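Local coordinates for DNA protection during starvation protein (Mycobacterium smegmatis, PDB 2YW6) that probably protects DNA from oxidative damage by oxidising ferrous iron with hydrogen peroxide and storing it as a ferric mineral inside a hollow twelve-subunit shell, at residues S15-L20 with E125-L130. Sequence-based numbering, arbitrary orientation.
Sequences SDVADL and EKLEDL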
loop_
_atom_site.group_PDB
_atom_site.type_symbol
_atom_site.label_atom_id
_atom_site.label_comp_id
_atom_site.label_asym_id
_atom_site.label_seq_id
_atom_site.Cartn_x
_atom_site.Cartn_y
_atom_site.Cartn_z
ATOM N N SER B 15 -12.878 -2.330 -41.191
ATOM C CA SER B 15 -13.910 -3.354 -41.099
ATOM C C SER B 15 -13.243 -4.725 -41.018
ATOM O O SER B 15 -13.562 -5.530 -40.147
ATOM C CB SER B 15 -14.821 -3.294 -42.326
ATOM O OG SER B 15 -15.827 -4.287 -42.260
ATOM N N ASP B 16 -12.304 -4.968 -41.929
ATOM C CA ASP B 16 -11.567 -6.230 -41.995
ATOM C C ASP B 16 -10.771 -6.500 -40.719
ATOM O O ASP B 16 -10.727 -7.627 -40.228
ATOM C CB ASP B 16 -10.617 -6.219 -43.203
ATOM C CG ASP B 16 -11.357 -6.163 -44.532
ATOM O OD1 ASP B 16 -12.175 -7.066 -44.792
ATOM O OD2 ASP B 16 -11.118 -5.219 -45.316
ATOM N N VAL B 17 -10.125 -5.468 -40.195
ATOM C CA VAL B 17 -9.351 -5.616 -38.974
ATOM C C VAL B 17 -10.316 -5.960 -37.837
ATOM O O VAL B 17 -10.064 -6.865 -37.032
ATOM C CB VAL B 17 -8.622 -4.310 -38.617
ATOM C CG1 VAL B 17 -7.744 -4.524 -37.401
ATOM C CG2 VAL B 17 -7.798 -3.833 -39.795
ATOM N N ALA B 18 -11.426 -5.225 -37.788
ATOM C CA ALA B 18 -12.443 -5.418 -36.759
ATOM C C ALA B 18 -12.905 -6.875 -36.722
ATOM O O ALA B 18 -13.157 -7.422 -35.645
ATOM C CB ALA B 18 -13.639 -4.468 -37.003
ATOM N N ASP B 19 -13.002 -7.503 -37.888
ATOM C CA ASP B 19 -13.410 -8.902 -37.958
ATOM C C ASP B 19 -12.329 -9.807 -37.370
ATOM O O ASP B 19 -12.626 -10.704 -36.574
ATOM C CB ASP B 19 -13.699 -9.291 -39.403
ATOM C CG ASP B 19 -14.925 -8.601 -39.941
ATOM O OD1 ASP B 19 -15.312 -8.874 -41.091
ATOM O OD2 ASP B 19 -15.508 -7.779 -39.206
ATOM N N LEU B 20 -11.081 -9.568 -37.767
ATOM C CA LEU B 20 -9.960 -10.343 -37.256
ATOM C C LEU B 20 -9.972 -10.314 -35.739
ATOM O O LEU B 20 -9.763 -11.343 -35.093
ATOM C CB LEU B 20 -8.637 -9.755 -37.727
ATOM C CG LEU B 20 -8.030 -10.216 -39.041
ATOM C CD1 LEU B 20 -6.658 -9.558 -39.203
ATOM C CD2 LEU B 20 -7.888 -11.715 -39.039
ATOM N N GLU B 125 0.411 -11.296 -38.729
ATOM C CA GLU B 125 0.854 -11.323 -40.105
ATOM C C GLU B 125 -0.149 -10.579 -41.026
ATOM O O GLU B 125 0.247 -9.790 -41.863
ATOM C CB GLU B 125 1.028 -12.799 -40.528
ATOM C CG GLU B 125 1.671 -13.058 -41.879
ATOM C CD GLU B 125 1.818 -14.599 -42.151
ATOM O OE1 GLU B 125 0.911 -15.373 -41.707
ATOM O OE2 GLU B 125 2.819 -15.036 -42.790
ATOM N N LYS B 126 -1.444 -10.800 -40.820
ATOM C CA LYS B 126 -2.504 -10.191 -41.621
ATOM C C LYS B 126 -2.725 -8.709 -41.310
ATOM O O LYS B 126 -3.206 -7.967 -42.168
ATOM C CB LYS B 126 -3.804 -10.958 -41.414
ATOM C CG LYS B 126 -4.364 -11.542 -42.672
ATOM C CD LYS B 126 -4.900 -12.964 -42.511
ATOM C CE LYS B 126 -4.844 -13.715 -43.856
ATOM N NZ LYS B 126 -4.670 -12.835 -45.065
ATOM N N LEU B 127 -2.355 -8.283 -40.097
ATOM C CA LEU B 127 -2.540 -6.880 -39.717
ATOM C C LEU B 127 -1.387 -5.957 -40.129
ATOM O O LEU B 127 -1.464 -4.725 -39.995
ATOM C CB LEU B 127 -2.774 -6.784 -38.205
ATOM C CG LEU B 127 -4.078 -7.459 -37.767
ATOM C CD1 LEU B 127 -4.076 -7.709 -36.256
ATOM C CD2 LEU B 127 -5.266 -6.578 -38.178
ATOM N N GLU B 128 -0.318 -6.570 -40.619
ATOM C CA GLU B 128 0.878 -5.856 -41.051
ATOM C C GLU B 128 0.567 -4.684 -41.988
ATOM O O GLU B 128 1.187 -3.627 -41.893
ATOM C CB GLU B 128 1.843 -6.826 -41.747
ATOM C CG GLU B 128 3.233 -6.274 -41.965
ATOM C CD GLU B 128 3.954 -5.989 -40.661
ATOM O OE1 GLU B 128 4.088 -6.921 -39.844
ATOM O OE2 GLU B 128 4.393 -4.837 -40.448
ATOM N N ASP B 129 -0.397 -4.859 -42.883
ATOM C CA ASP B 129 -0.720 -3.787 -43.810
ATOM C C ASP B 129 -2.137 -3.251 -43.650
ATOM O O ASP B 129 -2.696 -2.656 -44.572
ATOM C CB ASP B 129 -0.493 -4.267 -45.242
ATOM C CG ASP B 129 0.934 -4.709 -45.479
ATOM O OD1 ASP B 129 1.852 -3.893 -45.253
ATOM O OD2 ASP B 129 1.139 -5.871 -45.888
ATOM N N LEU B 130 -2.710 -3.456 -42.468
ATOM C CA LEU B 130 -4.061 -2.994 -42.186
ATOM C C LEU B 130 -4.095 -2.015 -41.027
ATOM O O LEU B 130 -4.693 -0.946 -41.125
ATOM C CB LEU B 130 -4.971 -4.179 -41.862
ATOM C CG LEU B 130 -5.278 -5.140 -43.006
ATOM C CD1 LEU B 130 -6.012 -6.350 -42.456
ATOM C CD2 LEU B 130 -6.114 -4.430 -44.067
#
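Leu20, Val17, Leu130 and Leu127 meet at one end of the ferritin-like four-helix bundle, where the first turns of helix 12-41 run beside the C-terminal part of helix 102-127 and the turn beyond. The close contacts are all between carbon atoms. Leu20 and Leu127 meet end on, methyl against methyl, with CD1 of Leu20 3.4 Å from CD2 of Leu127. That same CD2 methyl also meets Val17, one turn earlier on the first helix, so it is shared between two residues three positions apart. With CG of Leu127 anti to the carbonyl carbon (chi1 -65°), of its two methyls it is CD2, the one turned back toward the backbone, that faces helix 12-41.

Lys126 adds only the base of its side chain: its CB lies 3.9 Å from Leu20 CD1, and the bent chain beyond leads the amine away. Further on, the chain turns so that Leu130 comes back against Val17; the backbones are closest here, with the two CA atoms 6.7 Å apart. Helix 132-155 packs against the same residues, Ser134 on Val17, and Gln135 and Leu138 on Leu127. The packing thus joins three of the bundle helices, well away from the predicted iron ligands. Val17 divides its methyls between the two leucines: CG1 sits 3.3 Å from Leu127 CD2, while CG2 rests 3.5 Å from Leu130 CB.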